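Local coordinates for protein chitinase (Paenibacillus sp. FPU-7, PDB 5GZT) that probably catalyses the random endo-hydrolysis of beta-1,4 linkages between N-acetylglucosamine units in chitin and chitodextrins, at residues B[424-429]-B[466-471]; B[660-665]-B[757-762]; B[666-671]-B[721-726]. All coordinates share one frame; numbering follows the deposited sequence.

Interaction 1: residues B[424-429]-B[466-471]; sequences EDKANF and SVELTK
In the first glycoside hydrolase family 18 TIM barrel of the chain, Lys426 on helix 425-447 lies across the backbone of Ser466 and Val467, just ahead of helix 469-472. No direct hydrogen bond joins the two segments; the contact rests on C-H...O and van der Waals approaches, one apolar pair and two waters. The aliphatic part of Lys426 runs out extended, its CG anti to the backbone N (chi1 -177°), and brings CG within 3.4 Å of Ser466 O. Its ammonium group bonds to Asp465 O, while a water linked to Lys426 NZ donates to Val467 O. A second water spans the backbones, donating to Lys426 O at 2.7 Å and accepting from Glu468 N at 3.0 Å.

Glu468, at the N-cap position, lays its CG 3.9 Å from Lys426 CG. Its OE1 approaches Ala427 CA at 3.6 Å and bonds to Thr430 OG1, whereas OE2 forms a salt bridge with Lys471 NZ at 3.6 Å. On the buried side, Val467 CG1 meets Phe429 CD2 obliquely at 3.8 Å. Helix 425-447 thus packs on the turn between short helices 461-464 and 469-472, a helix-to-loop contact in the outer layer of a TIM barrel.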
ATOM      1  N   GLU B 424       1.229  -8.979  30.995  1.00 37.65           N
ATOM      2  CA  GLU B 424      -0.184  -8.868  30.682  1.00 42.99           C
ATOM      3  C   GLU B 424      -0.451  -8.193  29.365  1.00 41.14           C
ATOM      4  O   GLU B 424      -1.621  -8.148  28.888  1.00 39.93           O
ATOM      5  CB  GLU B 424      -0.867  -8.025  31.776  1.00 46.10           C
ATOM      6  CG  GLU B 424      -0.850  -8.679  33.169  1.00 52.55           C
ATOM      7  CD  GLU B 424       0.469  -8.559  33.932  1.00 54.52           C
ATOM      8  OE1 GLU B 424       1.234  -7.633  33.663  1.00 55.77           O
ATOM      9  OE2 GLU B 424       0.759  -9.386  34.812  1.00 60.26           O
ATOM     10  N   ASP B 425       0.610  -7.559  28.818  1.00 42.81           N
ATOM     11  CA  ASP B 425       0.569  -6.920  27.463  1.00 40.66           C
ATOM     12  C   ASP B 425      -0.055  -7.869  26.451  1.00 31.70           C
ATOM     13  O   ASP B 425      -1.018  -7.484  25.709  1.00 37.60           O
ATOM     14  CB  ASP B 425       1.983  -6.495  27.021  1.00 40.96           C
ATOM     15  CG  ASP B 425       2.527  -5.303  27.818  1.00 42.29           C
ATOM     16  OD1 ASP B 425       1.758  -4.575  28.500  1.00 43.18           O
ATOM     17  OD2 ASP B 425       3.754  -5.107  27.760  1.00 40.75           O
ATOM     18  N   LYS B 426       0.418  -9.110  26.528  1.00 31.01           N
ATOM     19  CA  LYS B 426      -0.024 -10.182  25.647  1.00 36.00           C
ATOM     20  C   LYS B 426      -1.569 -10.337  25.509  1.00 39.96           C
ATOM     21  O   LYS B 426      -2.103 -10.106  24.434  1.00 40.32           O
ATOM     22  CB  LYS B 426       0.697 -11.454  26.030  1.00 37.30           C
ATOM     23  CG  LYS B 426       0.382 -12.638  25.127  1.00 42.78           C
ATOM     24  CD  LYS B 426       1.356 -13.796  25.312  1.00 40.89           C
ATOM     25  CE  LYS B 426       1.077 -14.771  24.191  1.00 47.16           C
ATOM     26  NZ  LYS B 426       1.966 -15.945  24.206  1.00 46.43           N
ATOM     27  N   ALA B 427      -2.311 -10.623  26.596  1.00 45.48           N
ATOM     28  CA  ALA B 427      -3.816 -10.626  26.527  1.00 39.39           C
ATOM     29  C   ALA B 427      -4.391  -9.212  26.388  1.00 34.18           C
ATOM     30  O   ALA B 427      -5.436  -8.976  25.747  1.00 36.30           O
ATOM     31  CB  ALA B 427      -4.413 -11.322  27.784  1.00 42.29           C
ATOM     32  N   ASN B 428      -3.706  -8.241  26.969  1.00 35.48           N
ATOM     33  CA  ASN B 428      -4.216  -6.871  26.925  1.00 34.79           C
ATOM     34  C   ASN B 428      -4.289  -6.332  25.512  1.00 38.79           C
ATOM     35  O   ASN B 428      -5.276  -5.615  25.134  1.00 43.30           O
ATOM     36  CB  ASN B 428      -3.377  -5.955  27.869  1.00 39.10           C
ATOM     37  CG  ASN B 428      -3.663  -6.231  29.390  1.00 46.55           C
ATOM     38  OD1 ASN B 428      -4.565  -7.000  29.713  1.00 47.91           O
ATOM     39  ND2 ASN B 428      -2.890  -5.628  30.296  1.00 41.16           N
ATOM     40  N   PHE B 429      -3.256  -6.668  24.708  1.00 38.84           N
ATOM     41  CA  PHE B 429      -3.227  -6.232  23.282  1.00 33.79           C
ATOM     42  C   PHE B 429      -4.468  -6.828  22.595  1.00 30.20           C
ATOM     43  O   PHE B 429      -5.232  -6.160  21.831  1.00 32.37           O
ATOM     44  CB  PHE B 429      -1.855  -6.701  22.670  1.00 37.50           C
ATOM     45  CG  PHE B 429      -1.577  -6.236  21.240  1.00 36.76           C
ATOM     46  CD1 PHE B 429      -1.878  -4.928  20.812  1.00 41.28           C
ATOM     47  CD2 PHE B 429      -0.937  -7.098  20.339  1.00 34.71           C
ATOM     48  CE1 PHE B 429      -1.570  -4.510  19.512  1.00 37.18           C
ATOM     49  CE2 PHE B 429      -0.633  -6.674  19.059  1.00 35.71           C
ATOM     50  CZ  PHE B 429      -0.975  -5.396  18.642  1.00 34.92           C
ATOM     51  N   SER B 466       4.958 -13.141  21.989  1.00 42.10           N
ATOM     52  CA  SER B 466       4.481 -12.100  22.879  1.00 36.86           C
ATOM     53  C   SER B 466       3.074 -11.642  22.549  1.00 36.38           C
ATOM     54  O   SER B 466       2.521 -10.801  23.267  1.00 37.60           O
ATOM     55  CB  SER B 466       5.436 -10.898  22.820  1.00 32.96           C
ATOM     56  OG  SER B 466       6.750 -11.277  23.235  1.00 31.69           O
ATOM     57  N   VAL B 467       2.474 -12.191  21.501  1.00 31.09           N
ATOM     58  CA  VAL B 467       1.140 -11.784  21.106  1.00 33.46           C
ATOM     59  C   VAL B 467       0.345 -13.036  20.724  1.00 30.68           C
ATOM     60  O   VAL B 467       0.915 -14.136  20.608  1.00 37.61           O
ATOM     61  CB  VAL B 467       1.123 -10.754  19.930  1.00 38.40           C
ATOM     62  CG1 VAL B 467       1.965  -9.512  20.225  1.00 39.60           C
ATOM     63  CG2 VAL B 467       1.636 -11.391  18.655  1.00 41.29           C
ATOM     64  N   GLU B 468      -0.958 -12.831  20.558  1.00 31.10           N
ATOM     65  CA  GLU B 468      -1.955 -13.918  20.356  1.00 36.67           C
ATOM     66  C   GLU B 468      -2.484 -13.886  18.945  1.00 34.72           C
ATOM     67  O   GLU B 468      -3.590 -13.383  18.656  1.00 36.53           O
ATOM     68  CB  GLU B 468      -3.096 -13.841  21.417  1.00 37.52           C
ATOM     69  CG  GLU B 468      -2.583 -13.905  22.874  1.00 41.80           C
ATOM     70  CD  GLU B 468      -3.693 -13.856  23.962  1.00 41.36           C
ATOM     71  OE1 GLU B 468      -4.609 -12.995  23.904  1.00 44.24           O
ATOM     72  OE2 GLU B 468      -3.600 -14.699  24.877  1.00 42.21           O
ATOM     73  N   LEU B 469      -1.663 -14.418  18.033  1.00 40.41           N
ATOM     74  CA  LEU B 469      -1.891 -14.164  16.617  1.00 36.82           C
ATOM     75  C   LEU B 469      -3.230 -14.683  16.165  1.00 37.17           C
ATOM     76  O   LEU B 469      -4.007 -13.977  15.471  1.00 37.25           O
ATOM     77  CB  LEU B 469      -0.742 -14.732  15.741  1.00 36.58           C
ATOM     78  CG  LEU B 469       0.621 -14.082  15.949  1.00 38.66           C
ATOM     79  CD1 LEU B 469       1.697 -14.924  15.310  1.00 43.32           C
ATOM     80  CD2 LEU B 469       0.613 -12.688  15.359  1.00 37.23           C
ATOM     81  N   THR B 470      -3.515 -15.922  16.558  1.00 38.89           N
ATOM     82  CA  THR B 470      -4.761 -16.564  16.162  1.00 35.10           C
ATOM     83  C   THR B 470      -5.894 -15.775  16.790  1.00 36.51           C
ATOM     84  O   THR B 470      -6.916 -15.512  16.132  1.00 35.01           O
ATOM     85  CB  THR B 470      -4.764 -18.059  16.601  1.00 40.92           C
ATOM     86  OG1 THR B 470      -3.894 -18.815  15.726  1.00 41.10           O
ATOM     87  CG2 THR B 470      -6.190 -18.641  16.538  1.00 40.73           C
ATOM     88  N   LYS B 471      -5.693 -15.322  18.043  1.00 36.53           N
ATOM     89  CA  LYS B 471      -6.703 -14.467  18.686  1.00 38.74           C
ATOM     90  C   LYS B 471      -6.901 -13.089  18.105  1.00 41.09           C
ATOM     91  O   LYS B 471      -8.038 -12.680  17.935  1.00 38.22           O
ATOM     92  CB  LYS B 471      -6.493 -14.397  20.184  1.00 43.72           C
ATOM     93  CG  LYS B 471      -6.669 -15.766  20.830  1.00 48.02           C
ATOM     94  CD  LYS B 471      -6.733 -15.689  22.348  1.00 57.33           C
ATOM     95  CE  LYS B 471      -5.959 -16.841  22.979  1.00 63.65           C
ATOM     96  NZ  LYS B 471      -6.361 -16.943  24.402  1.00 65.94           N
TER
HETATM   97  O   HOH W   1      -2.058 -10.306  21.734  1.00 32.12           O
HETATM   98  O   HOH W   2       1.460 -16.996  21.338  1.00 52.39           O

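Interaction 2: residues B[660-665]-B[757-762]; sequences TVTMAT and TIMPKF
Thr660, Val661 and Thr662 pair in parallel register with Thr757, Ile758 and Met759; the two short strand axes approach to 4.5 Å, with 26° between their directions. Three backbone hydrogen bonds document the pairing. Val661 N donates to Thr757 O at 3.0 Å, in the carbonyl plane, and Val661 O receives Met759 N at 2.8 Å, with the donor tilted out of that plane. Beyond the last bridge, Met663 N reaches Met759 O at 2.8 Å in an almost straight bond (176° at the hydrogen).

On the face carrying Thr660, Thr662 and Met759, Thr660 CG2 packs 3.5 Å from Met759 CG, and Thr662 OG1 comes to 3.8 Å from Met759 CB. Met759 also touches Arg1109, and the hydroxyls of Thr660 and Thr757 bond to Lys1104 O and Gly1107 O, so this face abuts the second family 18 barrel. First and last strands of the immunoglobulin-like domain are joined here in parallel, much as A' and G strands are in many immunoglobulin folds.

The other face, with Val661 and Ile758, turns to Leu669 of the facing sheet. Met663 CG lies 4.1 Å from Ile758 CG2, and the thioether, folded back at chi2 and chi3, continues toward Leu669.

Past the strands, water takes over: one molecule donates to Met663 O and Lys761 O, another accepts from Lys761 N and donates to Thr665 O. Lys761 CB sits 3.7 Å from Met663 O, its extended chain passing alongside Thr665 to a cation-pi contact with Tyr666.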
ATOM      1  N   THR B 660      25.139  12.785 -26.642  1.00 17.42           N
ATOM      2  CA  THR B 660      25.837  13.410 -27.783  1.00 18.38           C
ATOM      3  C   THR B 660      27.343  13.162 -27.766  1.00 17.99           C
ATOM      4  O   THR B 660      28.001  13.270 -26.733  1.00 18.29           O
ATOM      5  CB  THR B 660      25.670  14.907 -27.758  1.00 17.66           C
ATOM      6  OG1 THR B 660      24.311  15.277 -27.873  1.00 20.16           O
ATOM      7  CG2 THR B 660      26.403  15.519 -28.945  1.00 19.96           C
ATOM      8  N   VAL B 661      27.861  12.722 -28.893  1.00 15.32           N
ATOM      9  CA  VAL B 661      29.263  12.745 -29.205  1.00 16.54           C
ATOM     10  C   VAL B 661      29.382  13.538 -30.516  1.00 18.85           C
ATOM     11  O   VAL B 661      28.645  13.228 -31.485  1.00 18.20           O
ATOM     12  CB  VAL B 661      29.858  11.381 -29.355  1.00 17.51           C
ATOM     13  CG1 VAL B 661      31.313  11.486 -29.785  1.00 19.42           C
ATOM     14  CG2 VAL B 661      29.744  10.590 -28.046  1.00 19.75           C
ATOM     15  N   THR B 662      30.195  14.590 -30.508  1.00 17.29           N
ATOM     16  CA  THR B 662      30.279  15.523 -31.643  1.00 19.70           C
ATOM     17  C   THR B 662      31.604  15.361 -32.441  1.00 18.39           C
ATOM     18  O   THR B 662      32.713  15.354 -31.859  1.00 17.06           O
ATOM     19  CB  THR B 662      30.217  16.930 -31.135  1.00 19.15           C
ATOM     20  OG1 THR B 662      29.045  17.099 -30.368  1.00 17.96           O
ATOM     21  CG2 THR B 662      30.191  17.930 -32.337  1.00 21.31           C
ATOM     22  N   MET B 663      31.462  15.251 -33.765  1.00 17.55           N
ATOM     23  CA  MET B 663      32.578  15.151 -34.698  1.00 18.03           C
ATOM     24  C   MET B 663      33.472  16.364 -34.503  1.00 18.03           C
ATOM     25  O   MET B 663      32.995  17.456 -34.270  1.00 18.34           O
ATOM     26  CB  MET B 663      32.095  15.096 -36.156  1.00 17.85           C
ATOM     27  CG  MET B 663      31.206  13.867 -36.513  1.00 15.92           C
ATOM     28  SD  MET B 663      32.204  12.411 -36.610  1.00 18.55           S
ATOM     29  CE  MET B 663      33.390  12.755 -37.909  1.00 17.33           C
ATOM     30  N   ALA B 664      34.778  16.169 -34.566  1.00 18.70           N
ATOM     31  CA  ALA B 664      35.725  17.331 -34.504  1.00 18.08           C
ATOM     32  C   ALA B 664      35.942  17.902 -35.893  1.00 18.39           C
ATOM     33  O   ALA B 664      36.157  19.062 -36.029  1.00 20.50           O
ATOM     34  CB  ALA B 664      37.060  16.778 -33.998  1.00 22.01           C
ATOM     35  N   THR B 665      35.922  17.079 -36.943  1.00 17.52           N
ATOM     36  CA  THR B 665      36.043  17.594 -38.336  1.00 19.64           C
ATOM     37  C   THR B 665      34.988  16.854 -39.157  1.00 20.68           C
ATOM     38  O   THR B 665      34.130  16.188 -38.587  1.00 18.17           O
ATOM     39  CB  THR B 665      37.418  17.336 -38.965  1.00 19.66           C
ATOM     40  OG1 THR B 665      37.625  15.946 -39.117  1.00 19.52           O
ATOM     41  CG2 THR B 665      38.596  18.000 -38.108  1.00 24.23           C
ATOM     42  N   THR B 757      23.004  10.275 -30.284  1.00 13.67           N
ATOM     43  CA  THR B 757      23.440  11.029 -31.442  1.00 14.63           C
ATOM     44  C   THR B 757      24.936  11.252 -31.532  1.00 16.10           C
ATOM     45  O   THR B 757      25.551  11.737 -30.579  1.00 15.29           O
ATOM     46  CB  THR B 757      22.715  12.311 -31.431  1.00 13.55           C
ATOM     47  OG1 THR B 757      21.308  12.049 -31.345  1.00 13.13           O
ATOM     48  CG2 THR B 757      22.994  13.118 -32.605  1.00 14.10           C
ATOM     49  N   ILE B 758      25.475  10.945 -32.722  1.00 15.40           N
ATOM     50  CA  ILE B 758      26.705  11.547 -33.208  1.00 14.88           C
ATOM     51  C   ILE B 758      26.394  12.801 -33.982  1.00 16.05           C
ATOM     52  O   ILE B 758      25.798  12.692 -35.058  1.00 13.22           O
ATOM     53  CB  ILE B 758      27.493  10.572 -34.013  1.00 15.15           C
ATOM     54  CG1 ILE B 758      27.972   9.447 -33.123  1.00 15.51           C
ATOM     55  CG2 ILE B 758      28.726  11.229 -34.638  1.00 16.39           C
ATOM     56  CD1 ILE B 758      28.617   8.264 -33.868  1.00 17.51           C
ATOM     57  N   MET B 759      26.799  13.973 -33.456  1.00 15.47           N
ATOM     58  CA  MET B 759      26.534  15.263 -34.063  1.00 15.31           C
ATOM     59  C   MET B 759      27.625  15.617 -35.051  1.00 14.81           C
ATOM     60  O   MET B 759      28.841  15.333 -34.835  1.00 13.74           O
ATOM     61  CB  MET B 759      26.400  16.361 -33.037  1.00 17.20           C
ATOM     62  CG  MET B 759      25.167  16.194 -32.163  1.00 23.66           C
ATOM     63  SD  MET B 759      23.623  16.767 -33.040  1.00 27.21           S
ATOM     64  CE  MET B 759      24.080  18.331 -33.567  1.00 28.16           C
ATOM     65  N   PRO B 760      27.238  16.132 -36.214  1.00 14.33           N
ATOM     66  CA  PRO B 760      28.286  16.650 -37.167  1.00 14.66           C
ATOM     67  C   PRO B 760      28.983  17.920 -36.600  1.00 14.02           C
ATOM     68  O   PRO B 760      28.542  18.498 -35.611  1.00 13.19           O
ATOM     69  CB  PRO B 760      27.450  17.009 -38.408  1.00 16.20           C
ATOM     70  CG  PRO B 760      26.167  17.490 -37.826  1.00 16.73           C
ATOM     71  CD  PRO B 760      25.892  16.603 -36.596  1.00 16.84           C
ATOM     72  N   LYS B 761      30.098  18.326 -37.201  1.00 15.60           N
ATOM     73  CA  LYS B 761      31.071  19.162 -36.577  1.00 19.12           C
ATOM     74  C   LYS B 761      30.558  20.543 -36.244  1.00 21.90           C
ATOM     75  O   LYS B 761      31.094  21.129 -35.325  1.00 22.09           O
ATOM     76  CB  LYS B 761      32.309  19.261 -37.429  1.00 21.73           C
ATOM     77  CG  LYS B 761      32.091  19.999 -38.760  1.00 22.81           C
ATOM     78  CD  LYS B 761      33.440  20.327 -39.404  1.00 26.05           C
ATOM     79  CE  LYS B 761      33.259  21.125 -40.691  1.00 27.85           C
ATOM     80  NZ  LYS B 761      34.555  21.246 -41.386  1.00 31.37           N
ATOM     81  N   PHE B 762      29.490  21.042 -36.906  1.00 20.67           N
ATOM     82  CA  PHE B 762      28.992  22.351 -36.555  1.00 20.14           C
ATOM     83  C   PHE B 762      28.031  22.344 -35.406  1.00 21.04           C
ATOM     84  O   PHE B 762      27.600  23.411 -34.965  1.00 17.81           O
ATOM     85  CB  PHE B 762      28.394  23.135 -37.780  1.00 23.05           C
ATOM     86  CG  PHE B 762      29.428  23.492 -38.833  1.00 26.84           C
ATOM     87  CD1 PHE B 762      30.555  24.247 -38.480  1.00 29.68           C
ATOM     88  CD2 PHE B 762      29.268  23.092 -40.165  1.00 26.75           C
ATOM     89  CE1 PHE B 762      31.510  24.613 -39.447  1.00 34.85           C
ATOM     90  CE2 PHE B 762      30.226  23.434 -41.125  1.00 32.83           C
ATOM     91  CZ  PHE B 762      31.360  24.203 -40.766  1.00 32.72           C
TER
HETATM   92  O   HOH W   3      33.191  20.061 -33.773  1.00 22.61           O
HETATM   93  O   HOH W   4      31.193  16.343 -39.128  1.00 16.23           O

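Interaction 3: residues B[666-671]-B[721-726]; sequences YTQLPA and GGTVAS
Gly721 CA comes within 3.1 Å of Leu669 O, at the end of the segment pair where the chain of 666-671 runs on through Pro670 to Ala671. At its phi of 91° a CB would press against the carbonyl oxygen of the residue before and collide with the backbone of Pro670 and Ala671, so the close approach depends on glycine.

Gly722 forms the hydrogen-bonded antiparallel pair with Leu669. Its N donates to Leu669 O at 2.9 Å, and its O takes Leu669 N at 2.8 Å, two reciprocal bonds that fix the register. Its backbone angles would likewise jam a CB against the preceding carbonyl.

Thr723 faces Gln668 in the adjoining non-hydrogen-bonded pair, both on the same face. Here the side chains supply the link: Thr723 OG1 donates to Gln668 OE1 at 2.7 Å, meeting a lone pair in the carbonyl plane (C=O...donor angle 121°). A bend at chi2 (51°) folds the Gln668 amide back over the neighbouring strand. A water donates to Thr723 OG1 at 2.8 Å and accepts a weak bond from Gln668 NE2.

These pairings join strands 668-678 and 714-723, the outer and central members of the three-stranded antiparallel sheet of the immunoglobulin-like domain. On the face away from Gln668, Leu669 turns toward the sheet that holds strand 660-662.

Val724 N donates to Thr667 O at 2.8 Å, continuing the ladder beyond the strand ends. Its CG2 packs 4.2 Å from Leu669 CB, while its carbonyl oxygen is in van der Waals contact with CB and CG2 of Thr667. Thr667 itself runs side by side with Thr723.

At Ser726, the backbone C lies 3.9 Å from Thr667 CG2. The backbone of Tyr666 is hydrogen-bonded to that of Val728, and the Tyr666 ring meets the ring of Tyr729.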
ATOM      1  N   TYR B 666      35.016  16.981 -40.472  1.00 18.94           N
ATOM      2  CA  TYR B 666      34.120  16.180 -41.281  1.00 19.20           C
ATOM      3  C   TYR B 666      34.368  14.715 -41.081  1.00 18.12           C
ATOM      4  O   TYR B 666      33.463  13.953 -41.269  1.00 16.04           O
ATOM      5  CB  TYR B 666      34.210  16.554 -42.788  1.00 20.19           C
ATOM      6  CG  TYR B 666      33.383  17.776 -43.206  1.00 21.63           C
ATOM      7  CD1 TYR B 666      32.096  17.884 -42.798  1.00 23.18           C
ATOM      8  CD2 TYR B 666      33.910  18.808 -43.972  1.00 24.46           C
ATOM      9  CE1 TYR B 666      31.307  18.976 -43.109  1.00 28.52           C
ATOM     10  CE2 TYR B 666      33.094  19.902 -44.372  1.00 26.69           C
ATOM     11  CZ  TYR B 666      31.800  19.982 -43.896  1.00 28.18           C
ATOM     12  OH  TYR B 666      30.869  20.989 -44.147  1.00 35.31           O
ATOM     13  N   THR B 667      35.605  14.273 -40.806  1.00 18.31           N
ATOM     14  CA  THR B 667      35.840  12.863 -40.673  1.00 17.34           C
ATOM     15  C   THR B 667      36.412  12.412 -39.306  1.00 17.87           C
ATOM     16  O   THR B 667      36.415  11.216 -39.027  1.00 19.75           O
ATOM     17  CB  THR B 667      36.728  12.326 -41.733  1.00 20.04           C
ATOM     18  OG1 THR B 667      37.965  13.016 -41.727  1.00 18.00           O
ATOM     19  CG2 THR B 667      36.089  12.535 -43.159  1.00 21.27           C
ATOM     20  N   GLN B 668      36.888  13.328 -38.476  1.00 18.54           N
ATOM     21  CA  GLN B 668      37.495  12.849 -37.175  1.00 21.67           C
ATOM     22  C   GLN B 668      36.449  12.811 -36.061  1.00 18.77           C
ATOM     23  O   GLN B 668      35.835  13.846 -35.757  1.00 19.16           O
ATOM     24  CB  GLN B 668      38.690  13.713 -36.799  1.00 28.28           C
ATOM     25  CG  GLN B 668      39.803  12.945 -36.050  1.00 40.58           C
ATOM     26  CD  GLN B 668      40.334  11.620 -36.682  1.00 42.88           C
ATOM     27  OE1 GLN B 668      40.415  11.434 -37.927  1.00 45.53           O
ATOM     28  NE2 GLN B 668      40.712  10.673 -35.780  1.00 44.44           N
ATOM     29  N   LEU B 669      36.212  11.603 -35.538  1.00 19.31           N
ATOM     30  CA  LEU B 669      35.284  11.424 -34.433  1.00 19.72           C
ATOM     31  C   LEU B 669      36.110  11.303 -33.159  1.00 20.56           C
ATOM     32  O   LEU B 669      36.889  10.392 -33.081  1.00 19.97           O
ATOM     33  CB  LEU B 669      34.523  10.155 -34.667  1.00 19.50           C
ATOM     34  CG  LEU B 669      33.530   9.781 -33.584  1.00 21.40           C
ATOM     35  CD1 LEU B 669      32.411  10.759 -33.450  1.00 24.48           C
ATOM     36  CD2 LEU B 669      32.986   8.432 -33.926  1.00 25.21           C
ATOM     37  N   PRO B 670      35.968  12.200 -32.199  1.00 21.35           N
ATOM     38  CA  PRO B 670      36.747  11.975 -30.948  1.00 24.71           C
ATOM     39  C   PRO B 670      36.138  10.839 -30.112  1.00 23.68           C
ATOM     40  O   PRO B 670      35.012  10.364 -30.383  1.00 22.28           O
ATOM     41  CB  PRO B 670      36.681  13.281 -30.217  1.00 27.65           C
ATOM     42  CG  PRO B 670      35.533  14.020 -30.833  1.00 31.45           C
ATOM     43  CD  PRO B 670      35.245  13.451 -32.193  1.00 25.97           C
ATOM     44  N   ALA B 671      36.896  10.397 -29.116  1.00 21.49           N
ATOM     45  CA  ALA B 671      36.398   9.465 -28.132  1.00 20.43           C
ATOM     46  C   ALA B 671      35.276  10.129 -27.402  1.00 17.86           C
ATOM     47  O   ALA B 671      35.231  11.340 -27.257  1.00 20.86           O
ATOM     48  CB  ALA B 671      37.504   9.074 -27.128  1.00 22.50           C
ATOM     49  N   GLY B 721      36.401   6.424 -31.123  1.00 25.82           N
ATOM     50  CA  GLY B 721      36.972   7.538 -31.870  1.00 33.45           C
ATOM     51  C   GLY B 721      37.888   7.020 -32.991  1.00 33.92           C
ATOM     52  O   GLY B 721      38.435   5.869 -32.937  1.00 32.04           O
ATOM     53  N   GLY B 722      37.997   7.853 -34.015  1.00 25.61           N
ATOM     54  CA  GLY B 722      38.756   7.473 -35.169  1.00 28.07           C
ATOM     55  C   GLY B 722      38.236   8.254 -36.374  1.00 24.80           C
ATOM     56  O   GLY B 722      37.635   9.322 -36.208  1.00 22.84           O
ATOM     57  N   THR B 723      38.527   7.725 -37.552  1.00 24.15           N
ATOM     58  CA  THR B 723      38.358   8.456 -38.814  1.00 25.53           C
ATOM     59  C   THR B 723      37.212   7.789 -39.528  1.00 23.60           C
ATOM     60  O   THR B 723      37.259   6.624 -39.800  1.00 21.60           O
ATOM     61  CB  THR B 723      39.610   8.367 -39.690  1.00 27.75           C
ATOM     62  OG1 THR B 723      40.706   8.922 -38.962  1.00 26.12           O
ATOM     63  CG2 THR B 723      39.408   9.258 -41.085  1.00 26.89           C
ATOM     64  N   VAL B 724      36.138   8.531 -39.729  1.00 20.32           N
ATOM     65  CA  VAL B 724      34.984   7.991 -40.432  1.00 19.56           C
ATOM     66  C   VAL B 724      35.358   8.041 -41.923  1.00 19.43           C
ATOM     67  O   VAL B 724      36.028   9.005 -42.353  1.00 21.57           O
ATOM     68  CB  VAL B 724      33.763   8.878 -40.100  1.00 20.45           C
ATOM     69  CG1 VAL B 724      32.541   8.453 -40.859  1.00 20.98           C
ATOM     70  CG2 VAL B 724      33.504   8.889 -38.559  1.00 23.15           C
ATOM     71  N   ALA B 725      34.851   7.094 -42.697  1.00 22.21           N
ATOM     72  CA  ALA B 725      35.298   6.810 -44.071  1.00 23.79           C
ATOM     73  C   ALA B 725      34.955   7.952 -45.070  1.00 23.80           C
ATOM     74  O   ALA B 725      35.710   8.199 -45.980  1.00 26.89           O
ATOM     75  CB  ALA B 725      34.743   5.449 -44.562  1.00 23.09           C
ATOM     76  N   SER B 726      33.869   8.673 -44.830  1.00 22.85           N
ATOM     77  CA  SER B 726      33.449   9.784 -45.682  1.00 22.86           C
ATOM     78  C   SER B 726      32.901  10.903 -44.786  1.00 22.81           C
ATOM     79  O   SER B 726      32.622  10.673 -43.539  1.00 20.95           O
ATOM     80  CB  SER B 726      32.437   9.223 -46.700  1.00 23.73           C
ATOM     81  OG  SER B 726      31.220   8.914 -46.111  1.00 31.09           O
TER
HETATM   82  O   HOH W   5      41.968   7.648 -36.754  1.00 47.85           O

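In the fold
From the N terminus, interaction 1 comes first: it closes a loop of 36 residues within the first family 18 barrel, bringing helix 425-447 against the turn before helix 469-472. It is complete before the other two open, and its centre lies about 70 Å from that of interaction 2. Within the immunoglobulin-like domain, interaction 2 closes a loop of 91 residues by joining its first and last strands, and interaction 3 is nested inside that loop. Their centres are about 9 Å apart. The two touch where strand 660-662 turns into strand 668-678, Thr662 O lying 3.2 Å from Pro670 CD, so that edges of the domain's two sheets meet.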